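Local coordinates for Non-fluorescent flavoprotein (Photobacterium phosphoreum, PDB 1FVP) that binds two flavin mononucleotides carrying covalently attached myristate per subunit of a homodimer, and may have luciferase-like alkanal monooxygenase activity, at residues 73-78 against 91-96; 123-128 against 194-199; 3-8 against 41-46. All blocks are in the same frame, centred on the assembly; numbering follows the deposited sequence.

Interaction 1. Residues 73-78 against 91-96. With FMA (6-(3-tetradecanoic acid) flavine mononucleotide), chain C.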
loop_
_atom_site.group_PDB
_atom_site.type_symbol
_atom_site.label_atom_id
_atom_site.label_comp_id
_atom_site.label_asym_id
_atom_site.label_seq_id
_atom_site.Cartn_x
_atom_site.Cartn_y
_atom_site.Cartn_z
ATOM N N TYR A 73 5.030 3.482 6.831
ATOM C CA TYR A 73 6.378 3.967 6.559
ATOM C C TYR A 73 6.353 5.254 5.747
ATOM O O TYR A 73 5.281 5.631 5.261
ATOM C CB TYR A 73 7.117 2.893 5.722
ATOM C CG TYR A 73 7.299 1.546 6.368
ATOM C CD1 TYR A 73 6.231 0.691 6.584
ATOM C CD2 TYR A 73 8.540 1.071 6.756
ATOM C CE1 TYR A 73 6.402 -0.554 7.160
ATOM C CE2 TYR A 73 8.745 -0.163 7.344
ATOM C CZ TYR A 73 7.656 -0.973 7.543
ATOM O OH TYR A 73 7.813 -2.194 8.143
ATOM N N VAL A 74 7.513 5.871 5.591
ATOM C CA VAL A 74 7.649 7.093 4.792
ATOM C C VAL A 74 8.991 7.012 4.034
ATOM O O VAL A 74 10.053 6.752 4.591
ATOM C CB VAL A 74 7.434 8.416 5.521
ATOM C CG1 VAL A 74 6.878 8.308 6.929
ATOM C CG2 VAL A 74 8.639 9.349 5.482
ATOM N N LEU A 75 8.869 7.254 2.754
ATOM C CA LEU A 75 9.917 7.262 1.730
ATOM C C LEU A 75 10.943 8.331 2.127
ATOM O O LEU A 75 10.521 9.450 2.458
ATOM C CB LEU A 75 9.225 7.497 0.383
ATOM C CG LEU A 75 9.823 6.963 -0.901
ATOM C CD1 LEU A 75 9.306 5.559 -1.170
ATOM C CD2 LEU A 75 9.465 7.878 -2.069
ATOM N N ALA A 76 12.199 7.924 2.110
ATOM C CA ALA A 76 13.285 8.851 2.466
ATOM C C ALA A 76 13.778 9.475 1.153
ATOM O O ALA A 76 14.849 9.216 0.600
ATOM C CB ALA A 76 14.342 8.216 3.307
ATOM N N THR A 77 12.893 10.334 0.696
ATOM C CA THR A 77 12.888 11.137 -0.492
ATOM C C THR A 77 13.786 12.351 -0.486
ATOM O O THR A 77 14.184 12.829 -1.569
ATOM C CB THR A 77 11.395 11.646 -0.715
ATOM O OG1 THR A 77 10.635 10.748 0.156
ATOM C CG2 THR A 77 10.929 11.594 -2.168
ATOM N N SER A 78 14.063 12.832 0.712
ATOM C CA SER A 78 14.932 14.017 0.869
ATOM C C SER A 78 15.473 14.090 2.292
ATOM O O SER A 78 15.388 13.119 3.040
ATOM C CB SER A 78 14.193 15.287 0.503
ATOM O OG SER A 78 12.966 15.334 1.231
ATOM N N PRO A 91 9.587 4.620 10.287
ATOM C CA PRO A 91 10.656 3.962 9.533
ATOM C C PRO A 91 10.573 4.518 8.109
ATOM O O PRO A 91 9.500 4.981 7.679
ATOM C CB PRO A 91 10.374 2.478 9.606
ATOM C CG PRO A 91 9.151 2.333 10.458
ATOM C CD PRO A 91 8.466 3.694 10.447
ATOM N N LEU A 92 11.708 4.451 7.451
ATOM C CA LEU A 92 11.889 4.901 6.078
ATOM C C LEU A 92 11.894 3.722 5.084
ATOM O O LEU A 92 12.217 2.567 5.425
ATOM C CB LEU A 92 13.232 5.620 5.972
ATOM C CG LEU A 92 13.713 6.684 6.900
ATOM C CD1 LEU A 92 15.175 6.991 6.560
ATOM C CD2 LEU A 92 12.906 7.950 6.663
ATOM N N VAL A 93 11.574 4.092 3.857
ATOM C CA VAL A 93 11.591 3.093 2.745
ATOM C C VAL A 93 12.559 3.725 1.732
ATOM O O VAL A 93 12.257 4.725 1.080
ATOM C CB VAL A 93 10.187 2.694 2.323
ATOM C CG1 VAL A 93 9.440 3.779 1.543
ATOM C CG2 VAL A 93 10.170 1.361 1.590
ATOM N N PHE A 94 13.746 3.149 1.700
ATOM C CA PHE A 94 14.867 3.598 0.863
ATOM C C PHE A 94 14.574 3.472 -0.607
ATOM O O PHE A 94 14.064 2.419 -0.997
ATOM C CB PHE A 94 16.182 2.959 1.345
ATOM C CG PHE A 94 16.619 3.649 2.624
ATOM C CD1 PHE A 94 17.122 4.955 2.549
ATOM C CD2 PHE A 94 16.478 3.048 3.861
ATOM C CE1 PHE A 94 17.530 5.639 3.674
ATOM C CE2 PHE A 94 16.866 3.727 5.023
ATOM C CZ PHE A 94 17.385 5.013 4.921
ATOM N N LYS A 95 14.872 4.528 -1.361
ATOM C CA LYS A 95 14.607 4.462 -2.805
ATOM C C LYS A 95 15.558 3.478 -3.496
ATOM O O LYS A 95 16.645 3.087 -3.068
ATOM C CB LYS A 95 14.549 5.767 -3.555
ATOM C CG LYS A 95 13.246 6.526 -3.260
ATOM C CD LYS A 95 12.858 7.362 -4.444
ATOM C CE LYS A 95 13.884 8.381 -4.861
ATOM N NZ LYS A 95 13.194 9.612 -5.357
ATOM N N TRP A 96 15.072 3.053 -4.628
ATOM C CA TRP A 96 15.658 2.088 -5.569
ATOM C C TRP A 96 16.679 2.809 -6.437
ATOM O O TRP A 96 17.770 2.223 -6.540
ATOM C CB TRP A 96 14.511 1.446 -6.241
ATOM C CG TRP A 96 13.926 1.226 -7.541
ATOM C CD1 TRP A 96 13.020 0.209 -7.751
ATOM C CD2 TRP A 96 14.012 1.875 -8.812
ATOM N NE1 TRP A 96 12.568 0.191 -9.035
ATOM C CE2 TRP A 96 13.178 1.202 -9.722
ATOM C CE3 TRP A 96 14.723 2.958 -9.278
ATOM C CZ2 TRP A 96 13.040 1.556 -11.054
ATOM C CZ3 TRP A 96 14.587 3.331 -10.604
ATOM C CH2 TRP A 96 13.766 2.643 -11.492
HETATM N N1 FMA C . 5.357 19.228 3.535
HETATM C C2 FMA C . 4.700 20.396 3.496
HETATM O O2 FMA C . 4.751 21.286 2.729
HETATM N N3 FMA C . 3.739 20.703 4.551
HETATM C C4 FMA C . 3.530 19.819 5.536
HETATM O O4 FMA C . 2.752 20.055 6.420
HETATM C C4A FMA C . 4.240 18.588 5.552
HETATM N N5 FMA C . 4.059 17.709 6.497
HETATM C C5A FMA C . 4.662 16.522 6.587
HETATM C C6 FMA C . 4.440 15.648 7.641
HETATM C C7 FMA C . 5.074 14.435 7.644
HETATM C C7M FMA C . 4.875 13.378 8.777
HETATM C C8 FMA C . 5.992 14.071 6.592
HETATM C C8M FMA C . 6.717 12.767 6.578
HETATM C C9 FMA C . 6.217 14.964 5.569
HETATM C C9A FMA C . 5.609 16.189 5.525
HETATM N N10 FMA C . 5.782 17.140 4.509
HETATM C C10 FMA C . 5.184 18.330 4.434
HETATM C C1B FMA C . 6.824 16.853 3.500
HETATM C C2B FMA C . 6.870 16.674 1.990
HETATM O O2B FMA C . 7.736 15.552 1.829
HETATM C C3B FMA C . 7.546 17.909 1.401
HETATM O "O3'" FMA C . 6.683 18.981 1.457
HETATM C C4B FMA C . 8.014 17.686 -0.038
HETATM O "O4'" FMA C . 8.929 16.535 -0.017
HETATM C C5B FMA C . 8.700 18.953 -0.584
HETATM O "O5'" FMA C . 10.127 18.919 0.003
HETATM P P FMA C . 11.419 18.335 -0.699
HETATM O O1P FMA C . 11.558 16.989 0.094
HETATM O O2P FMA C . 11.035 18.103 -2.078
HETATM O O3P FMA C . 12.434 19.264 -0.619
HETATM C "C1'" FMA C . 4.507 17.794 10.350
HETATM O "O1'" FMA C . 5.410 18.722 10.452
HETATM O "O2'" FMA C . 3.806 17.605 11.348
HETATM C "C2'" FMA C . 3.987 17.523 8.977
HETATM C "C3'" FMA C . 3.499 16.081 8.708
HETATM C "C4'" FMA C . 2.060 16.069 8.336
HETATM C "C5'" FMA C . 1.331 14.737 8.410
HETATM C "C6'" FMA C . 0.041 14.868 7.640
HETATM C "C7'" FMA C . -0.888 13.693 7.912
HETATM C "C8'" FMA C . -2.078 13.676 7.031
HETATM C "C9'" FMA C . -3.114 12.578 7.269
HETATM C C11 FMA C . -2.483 11.218 7.033
HETATM C C12 FMA C . -1.930 10.533 8.244
HETATM C C13 FMA C . -0.873 9.499 8.033
HETATM C C14 FMA C . -1.421 8.136 7.671
HETATM C C15 FMA C . -0.694 7.005 8.352
#

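Interaction 2. Residues 123-128 against 194-199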
loop_
_atom_site.group_PDB
_atom_site.type_symbol
_atom_site.label_atom_id
_atom_site.label_comp_id
_atom_site.label_asym_id
_atom_site.label_seq_id
_atom_site.Cartn_x
_atom_site.Cartn_y
_atom_site.Cartn_z
ATOM N N LEU A 123 14.666 0.436 17.562
ATOM C CA LEU A 123 13.815 -0.648 17.084
ATOM C C LEU A 123 13.139 -0.294 15.761
ATOM O O LEU A 123 12.291 -1.109 15.350
ATOM C CB LEU A 123 12.782 -0.966 18.172
ATOM C CG LEU A 123 13.238 -1.526 19.502
ATOM C CD1 LEU A 123 14.125 -2.751 19.319
ATOM C CD2 LEU A 123 13.953 -0.441 20.304
ATOM N N VAL A 124 13.491 0.849 15.197
ATOM C CA VAL A 124 12.845 1.223 13.908
ATOM C C VAL A 124 13.770 0.708 12.805
ATOM O O VAL A 124 14.940 1.100 12.778
ATOM C CB VAL A 124 12.390 2.678 13.883
ATOM C CG1 VAL A 124 12.314 3.249 15.301
ATOM C CG2 VAL A 124 13.120 3.624 12.968
ATOM N N ARG A 125 13.220 -0.173 11.994
ATOM C CA ARG A 125 13.826 -0.859 10.869
ATOM C C ARG A 125 13.366 -0.298 9.520
ATOM O O ARG A 125 12.180 -0.355 9.172
ATOM C CB ARG A 125 13.435 -2.325 10.867
ATOM C CG ARG A 125 13.598 -3.131 12.140
ATOM C CD ARG A 125 13.787 -4.589 11.742
ATOM N NE ARG A 125 14.833 -4.620 10.724
ATOM C CZ ARG A 125 15.483 -5.680 10.295
ATOM N NH1 ARG A 125 15.193 -6.882 10.771
ATOM N NH2 ARG A 125 16.468 -5.535 9.408
ATOM N N HIS A 126 14.328 0.191 8.776
ATOM C CA HIS A 126 14.061 0.783 7.445
ATOM C C HIS A 126 13.688 -0.289 6.446
ATOM O O HIS A 126 13.770 -1.474 6.824
ATOM C CB HIS A 126 15.298 1.591 6.974
ATOM C CG HIS A 126 15.654 2.566 8.066
ATOM N ND1 HIS A 126 14.717 3.383 8.659
ATOM C CD2 HIS A 126 16.836 2.827 8.675
ATOM C CE1 HIS A 126 15.330 4.111 9.579
ATOM N NE2 HIS A 126 16.611 3.805 9.613
ATOM N N GLN A 127 13.282 0.078 5.247
ATOM C CA GLN A 127 12.920 -0.919 4.211
ATOM C C GLN A 127 13.733 -0.518 2.964
ATOM O O GLN A 127 13.644 0.646 2.538
ATOM C CB GLN A 127 11.464 -1.030 3.841
ATOM C CG GLN A 127 10.552 -1.745 4.788
ATOM C CD GLN A 127 10.367 -3.202 4.512
ATOM O OE1 GLN A 127 9.625 -3.860 5.216
ATOM N NE2 GLN A 127 11.005 -3.763 3.497
ATOM N N LEU A 128 14.448 -1.517 2.490
ATOM C CA LEU A 128 15.340 -1.348 1.322
ATOM C C LEU A 128 14.700 -1.905 0.059
ATOM O O LEU A 128 14.284 -3.077 0.092
ATOM C CB LEU A 128 16.656 -1.981 1.775
ATOM C CG LEU A 128 17.934 -1.718 1.017
ATOM C CD1 LEU A 128 18.199 -0.232 0.841
ATOM C CD2 LEU A 128 19.085 -2.398 1.767
ATOM N N THR A 194 20.164 -2.467 9.586
ATOM C CA THR A 194 18.831 -2.057 10.033
ATOM C C THR A 194 17.763 -2.038 8.951
ATOM O O THR A 194 16.797 -1.205 9.077
ATOM C CB THR A 194 18.902 -0.635 10.736
ATOM O OG1 THR A 194 19.074 0.408 9.724
ATOM C CG2 THR A 194 20.010 -0.582 11.793
ATOM N N VAL A 195 17.872 -2.894 7.928
ATOM C CA VAL A 195 16.829 -2.825 6.885
ATOM C C VAL A 195 16.294 -4.212 6.553
ATOM O O VAL A 195 17.003 -5.179 6.805
ATOM C CB VAL A 195 17.413 -2.175 5.623
ATOM C CG1 VAL A 195 17.698 -0.701 5.734
ATOM C CG2 VAL A 195 18.631 -2.987 5.201
ATOM N N ASP A 196 15.114 -4.181 6.008
ATOM C CA ASP A 196 14.238 -5.218 5.493
ATOM C C ASP A 196 14.122 -4.899 3.994
ATOM O O ASP A 196 14.241 -3.696 3.672
ATOM C CB ASP A 196 12.911 -5.242 6.223
ATOM C CG ASP A 196 12.901 -6.347 7.270
ATOM O OD1 ASP A 196 13.983 -6.817 7.670
ATOM O OD2 ASP A 196 11.768 -6.712 7.665
ATOM N N PHE A 197 13.921 -5.913 3.156
ATOM C CA PHE A 197 13.892 -5.664 1.707
ATOM C C PHE A 197 12.628 -5.982 0.921
ATOM O O PHE A 197 11.887 -6.946 1.044
ATOM C CB PHE A 197 15.084 -6.328 1.021
ATOM C CG PHE A 197 16.282 -6.582 1.859
ATOM C CD1 PHE A 197 16.311 -7.697 2.693
ATOM C CD2 PHE A 197 17.371 -5.712 1.820
ATOM C CE1 PHE A 197 17.426 -7.955 3.496
ATOM C CE2 PHE A 197 18.502 -5.946 2.614
ATOM C CZ PHE A 197 18.504 -7.081 3.447
ATOM N N LEU A 198 12.411 -5.046 0.021
ATOM C CA LEU A 198 11.325 -5.021 -0.951
ATOM C C LEU A 198 12.168 -5.125 -2.237
ATOM O O LEU A 198 12.743 -4.060 -2.559
ATOM C CB LEU A 198 10.591 -3.705 -0.808
ATOM C CG LEU A 198 9.587 -3.513 0.293
ATOM C CD1 LEU A 198 8.551 -2.460 -0.116
ATOM C CD2 LEU A 198 8.898 -4.851 0.569
ATOM N N LEU A 199 12.229 -6.303 -2.805
ATOM C CA LEU A 199 13.062 -6.544 -3.979
ATOM C C LEU A 199 12.285 -6.923 -5.216
ATOM O O LEU A 199 11.677 -8.003 -5.226
ATOM C CB LEU A 199 14.103 -7.592 -3.524
ATOM C CG LEU A 199 13.732 -8.590 -2.449
ATOM C CD1 LEU A 199 12.484 -9.391 -2.800
ATOM C CD2 LEU A 199 14.873 -9.572 -2.229
HETATM O O HOH W 1 10.447 -4.664 7.976
#

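Interaction 3. Residues 3-8 against 41-46. With FMA (6-(3-tetradecanoic acid) flavine mononucleotide), chain D.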
loop_
_atom_site.group_PDB
_atom_site.type_symbol
_atom_site.label_atom_id
_atom_site.label_comp_id
_atom_site.label_asym_id
_atom_site.label_seq_id
_atom_site.Cartn_x
_atom_site.Cartn_y
_atom_site.Cartn_z
ATOM N N LYS A 3 16.117 -10.803 12.744
ATOM C CA LYS A 3 15.314 -11.621 11.853
ATOM C C LYS A 3 14.867 -10.605 10.772
ATOM O O LYS A 3 14.289 -9.595 11.173
ATOM C CB LYS A 3 14.032 -12.162 12.457
ATOM C CG LYS A 3 12.994 -12.584 11.409
ATOM C CD LYS A 3 11.692 -13.018 12.044
ATOM C CE LYS A 3 10.564 -13.134 11.038
ATOM N NZ LYS A 3 9.465 -13.967 11.603
ATOM N N TRP A 4 15.163 -10.962 9.556
ATOM C CA TRP A 4 14.865 -10.173 8.370
ATOM C C TRP A 4 13.603 -10.670 7.656
ATOM O O TRP A 4 13.612 -11.807 7.161
ATOM C CB TRP A 4 16.025 -10.246 7.388
ATOM C CG TRP A 4 17.332 -9.797 7.915
ATOM C CD1 TRP A 4 17.683 -9.390 9.169
ATOM C CD2 TRP A 4 18.544 -9.756 7.130
ATOM N NE1 TRP A 4 19.021 -9.101 9.224
ATOM C CE2 TRP A 4 19.573 -9.305 7.989
ATOM C CE3 TRP A 4 18.821 -10.041 5.795
ATOM C CZ2 TRP A 4 20.871 -9.136 7.543
ATOM C CZ3 TRP A 4 20.114 -9.880 5.365
ATOM C CH2 TRP A 4 21.123 -9.431 6.213
ATOM N N ASN A 5 12.620 -9.787 7.637
ATOM C CA ASN A 5 11.343 -10.121 6.945
ATOM C C ASN A 5 11.657 -9.736 5.491
ATOM O O ASN A 5 12.569 -8.900 5.287
ATOM C CB ASN A 5 10.191 -9.461 7.668
ATOM C CG ASN A 5 8.809 -10.021 7.424
ATOM O OD1 ASN A 5 7.917 -9.303 6.916
ATOM N ND2 ASN A 5 8.547 -11.289 7.762
ATOM N N TYR A 6 10.973 -10.339 4.545
ATOM C CA TYR A 6 11.145 -10.082 3.113
ATOM C C TYR A 6 9.795 -9.847 2.443
ATOM O O TYR A 6 8.823 -10.565 2.712
ATOM C CB TYR A 6 11.844 -11.260 2.422
ATOM C CG TYR A 6 13.237 -11.504 2.932
ATOM C CD1 TYR A 6 14.301 -10.704 2.503
ATOM C CD2 TYR A 6 13.500 -12.523 3.834
ATOM C CE1 TYR A 6 15.600 -10.921 2.960
ATOM C CE2 TYR A 6 14.791 -12.747 4.313
ATOM C CZ TYR A 6 15.834 -11.945 3.871
ATOM O OH TYR A 6 17.083 -12.198 4.352
ATOM N N GLY A 7 9.795 -8.854 1.580
ATOM C CA GLY A 7 8.587 -8.455 0.823
ATOM C C GLY A 7 8.970 -8.349 -0.648
ATOM O O GLY A 7 10.154 -8.554 -0.949
ATOM N N VAL A 8 8.018 -8.061 -1.504
ATOM C CA VAL A 8 8.253 -7.931 -2.956
ATOM C C VAL A 8 7.612 -6.612 -3.397
ATOM O O VAL A 8 6.656 -6.166 -2.732
ATOM C CB VAL A 8 7.667 -9.156 -3.678
ATOM C CG1 VAL A 8 7.443 -8.924 -5.162
ATOM C CG2 VAL A 8 8.464 -10.422 -3.452
ATOM N N ILE A 41 7.927 -16.610 2.850
ATOM C CA ILE A 41 8.670 -15.425 3.222
ATOM C C ILE A 41 8.295 -14.174 2.473
ATOM O O ILE A 41 8.534 -13.110 3.113
ATOM C CB ILE A 41 10.195 -15.785 3.288
ATOM C CG1 ILE A 41 10.836 -15.816 1.895
ATOM C CG2 ILE A 41 10.371 -17.153 4.034
ATOM C CD1 ILE A 41 12.389 -15.777 1.891
ATOM N N TYR A 42 7.744 -14.201 1.267
ATOM C CA TYR A 42 7.368 -12.884 0.656
ATOM C C TYR A 42 6.028 -12.538 1.312
ATOM O O TYR A 42 4.959 -13.055 0.913
ATOM C CB TYR A 42 7.368 -12.888 -0.872
ATOM C CG TYR A 42 8.653 -13.450 -1.449
ATOM C CD1 TYR A 42 9.845 -12.741 -1.413
ATOM C CD2 TYR A 42 8.686 -14.729 -1.990
ATOM C CE1 TYR A 42 11.039 -13.259 -1.888
ATOM C CE2 TYR A 42 9.870 -15.262 -2.463
ATOM C CZ TYR A 42 11.035 -14.535 -2.418
ATOM O OH TYR A 42 12.162 -15.130 -2.911
ATOM N N ASP A 43 6.085 -11.695 2.351
ATOM C CA ASP A 43 4.822 -11.372 3.053
ATOM C C ASP A 43 4.190 -10.031 2.780
ATOM O O ASP A 43 3.154 -9.755 3.438
ATOM C CB ASP A 43 4.891 -11.851 4.491
ATOM C CG ASP A 43 6.176 -11.673 5.247
ATOM O OD1 ASP A 43 6.704 -10.550 5.293
ATOM O OD2 ASP A 43 6.661 -12.667 5.837
ATOM N N VAL A 44 4.623 -9.210 1.857
ATOM C CA VAL A 44 4.014 -7.915 1.510
ATOM C C VAL A 44 4.445 -7.544 0.079
ATOM O O VAL A 44 5.570 -7.883 -0.346
ATOM C CB VAL A 44 4.306 -6.808 2.515
ATOM C CG1 VAL A 44 4.133 -7.187 3.970
ATOM C CG2 VAL A 44 5.695 -6.186 2.345
ATOM N N ILE A 45 3.564 -6.894 -0.660
ATOM C CA ILE A 45 3.870 -6.493 -2.045
ATOM C C ILE A 45 3.663 -4.982 -2.069
ATOM O O ILE A 45 2.708 -4.550 -1.409
ATOM C CB ILE A 45 3.108 -7.318 -3.128
ATOM C CG1 ILE A 45 1.713 -6.759 -3.437
ATOM C CG2 ILE A 45 3.077 -8.826 -2.760
ATOM C CD1 ILE A 45 0.543 -7.743 -3.698
ATOM N N ASN A 46 4.509 -4.281 -2.763
ATOM C CA ASN A 46 4.484 -2.816 -2.874
ATOM C C ASN A 46 4.327 -2.417 -4.333
ATOM O O ASN A 46 4.354 -3.309 -5.209
ATOM C CB ASN A 46 5.809 -2.409 -2.219
ATOM C CG ASN A 46 6.141 -0.948 -2.227
ATOM O OD1 ASN A 46 5.405 -0.136 -1.633
ATOM N ND2 ASN A 46 7.210 -0.524 -2.892
HETATM N N1 FMA D . 22.474 -11.318 9.836
HETATM C C2 FMA D . 21.315 -11.248 10.494
HETATM O O2 FMA D . 21.085 -10.732 11.522
HETATM N N3 FMA D . 20.134 -11.871 9.912
HETATM C C4 FMA D . 20.199 -12.514 8.730
HETATM O O4 FMA D . 19.190 -13.023 8.290
HETATM C C4A FMA D . 21.452 -12.582 8.045
HETATM N N5 FMA D . 21.625 -13.183 6.895
HETATM C C5A FMA D . 22.774 -13.282 6.208
HETATM C C6 FMA D . 22.863 -13.943 4.985
HETATM C C7 FMA D . 24.083 -13.989 4.359
HETATM C C7M FMA D . 24.309 -14.694 2.976
HETATM C C8 FMA D . 25.257 -13.381 4.940
HETATM C C8M FMA D . 26.606 -13.409 4.297
HETATM C C9 FMA D . 25.133 -12.739 6.154
HETATM C C9A FMA D . 23.946 -12.649 6.821
HETATM N N10 FMA D . 23.755 -12.011 8.039
HETATM C C10 FMA D . 22.608 -11.927 8.712
HETATM C C1B FMA D . 24.943 -11.329 8.721
HETATM C C2B FMA D . 24.558 -10.103 9.655
HETATM O O2B FMA D . 25.429 -9.100 9.167
HETATM C C3B FMA D . 24.800 -10.478 11.100
HETATM O "O3'" FMA D . 24.802 -11.859 11.273
HETATM C C4B FMA D . 23.833 -9.859 12.115
HETATM O "O4'" FMA D . 23.856 -8.389 12.029
HETATM C C5B FMA D . 24.234 -10.256 13.563
HETATM O "O5'" FMA D . 24.480 -8.925 14.317
HETATM P P FMA D . 25.731 -8.511 15.189
HETATM O O1P FMA D . 25.567 -9.506 16.390
HETATM O O2P FMA D . 26.923 -8.773 14.407
HETATM O O3P FMA D . 25.649 -7.153 15.432
HETATM C "C1'" FMA D . 20.689 -16.846 4.442
HETATM O "O1'" FMA D . 21.568 -17.122 3.540
HETATM O "O2'" FMA D . 20.009 -17.762 4.916
HETATM C "C2'" FMA D . 21.071 -15.667 5.274
HETATM C "C3'" FMA D . 21.630 -14.518 4.424
HETATM C "C4'" FMA D . 20.513 -13.558 4.145
HETATM C "C5'" FMA D . 19.723 -13.668 2.863
HETATM C "C6'" FMA D . 19.490 -12.340 2.186
HETATM C "C7'" FMA D . 18.228 -12.328 1.335
HETATM C "C8'" FMA D . 18.408 -12.089 -0.104
HETATM C "C9'" FMA D . 18.327 -10.674 -0.651
HETATM C C11 FMA D . 18.883 -10.535 -2.036
HETATM C C12 FMA D . 18.702 -11.574 -3.080
HETATM C C13 FMA D . 19.173 -11.320 -4.473
HETATM C C14 FMA D . 18.908 -12.385 -5.489
HETATM C C15 FMA D . 19.171 -13.789 -5.024
HETATM O O HOH W 2 10.156 -12.458 5.437
#

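Interaction 1. Residues 73-78 against 91-96
With CG opposite its carbonyl carbon (chi1 -62°), Tyr73 brings its CD2 and CE2 atoms to Pro91 CB, CD2 lying 3.7 Å from it as the two side chains cross at about a right angle. Leu75 turns the other way, CG opposite its backbone N (chi1 -152°), and with chi2 near 89° this brings CD1 to Val93 CG1. Both pairs belong to a beta-alpha-beta unit in which strand 71-75 and strand 92-94, joined through helix 80-87, lie side by side and parallel. The ladder begins with Val74 N giving a hydrogen bond to Pro91 O at 3.0 Å, in the carbonyl plane. Val93 N then reaches Val74 O at 3.2 Å from well above that carbonyl's plane, and a weak bond from Ala76 N to Val93 O (3.4 Å) extends the pairing past the bridged residues.

Val74 and Leu92 share the face packed against Ala85 of the connecting helix, whereas Leu75 and Val93 share the face that meets Ile66. Ala76 sits at the centre of an inverse gamma turn; its CB rests 3.6 Å from Leu92 CD1, with Phe94 CE1 a little farther off. Beyond it Thr77 OG1 folds back to bond Leu75 O. The chain thereby leaves the sheet for the flavin phosphate, where Ser78 OG caps Thr81 N and hydrogen-bonds to O1P of the FMA, at a modelled 2.5 Å that is very short and doubtful in its exact length.

Interaction 2. Residues 123-128 against 194-199
The guanidinium of Arg125 has Asp196 OD1 over one face, 3.1 Å above its plane and shifted toward the rim, while Val195 N lies in plane at its edge. Guanidinium and carboxylate are turned 50° apart, and no N-H points at the oxygen. The salt bridge from Arg125 NH2 to Asp196 OD1, 3.3 Å long, thus acts through charge alone. The Phe197 ring receives Leu128 CD2 at its edge, 3.7 Å from CE2, and Val195 O stands farther off over one face, near the rim. Leu128 and Phe197 run side by side, and the same CD2 also touches Val195 CG2.

Asp196 uses its second oxygen elsewhere. A water donates to Asp196 OD2 and to Gln127 OE1 (3.0 Å), linking a carboxylate and an amide whose planes stand 72° apart; Asn5 N adds a weak bond to OD2. Arg125 beside OD1 and the donors at OD2 would probably favour the charged form of this buried acid. On the opposite face of the sheet the His126 ring lies alongside Thr194, with CD2 3.5 Å from OG1, a hydroxyl that is hydrogen-bonded to Phe191 O.

Along the backbone, His126 N bonds Thr194 O at 2.9 Å, Asp196 N bonds His126 O at 3.1 Å, and the ladder continues through Leu128 to Leu198 N. Strand 195-199 ends at Leu199, a residue of an FMA pocket. It and strand 126-134 are parallel neighbours despite their distance in sequence, as expected of a beta/alpha-barrel relative of bacterial luciferase.

Interaction 3. Residues 3-8 against 41-46
Val8 N points nearly straight at Val44 O, 2.7 Å away, and Asp43 N meets Tyr6 O at 3.0 Å in the carbonyl plane. These bonds tie strands 6-8 and 42-46 together in parallel, their axes inclined by 37°, within the beta-alpha-beta unit that runs through helix 23-38. Where the strands begin, a water modelled between Tyr6 N and Ile41 O, too near the nitrogen for its place to be sure, would bridge the two.

Among the side chains, Val8 CG2 comes obliquely to the CD1 and CG end of the Tyr42 ring, 3.4 Å from CD1. Tyr42 OH is held beyond the contact by Met214 O. Tyr6 and Ile41 lie side by side, with CD2 of the tyrosine 3.9 Å from CD1 of the isoleucine. The far end of the Tyr6 ring reaches the FMA fatty chain, its OH 3.2 Å from C7'. Trp4, two residues before Tyr6, lays one face of its indole against the flavin, whose C4 lies 3.4 Å from the indole plane.

Between side chains of the two segments the one polar pair is Asn5 with Asp43, a weak bond from ND2 to OD2 of doubtful geometry. Farther along, Ile45 O takes a hydrogen bond from Thr67 OG1 of the second subunit. Trp4 stacks on the flavin and the Tyr6 ring end meets the acyl chain, so segment 3-8 carries the ligand contacts while main-chain bonds set the register.

All three contacts are buried in one sheet, and together they set out its strand order: 71-75, 92-94, 126-134, 195-199, 6-11, 42-48. Interaction 2 occupies the middle and touches both others, with Gln127 bonded through its backbone to Leu92 and Phe94, and Phe197 O to Gly7 N. Interactions 1 and 3, centres about 16 Å apart, do not meet. Each of these joins neighbouring strands of a beta-alpha-beta unit, whereas interaction 2 pairs strands distant in sequence. Their chemistry differs accordingly: interaction 1 is mainly apolar with a phosphate-binding end, interaction 2 holds a water and a salt bridge from a partly exposed arginine to a buried aspartate, and interaction 3 faces another flavin and the dimer partner.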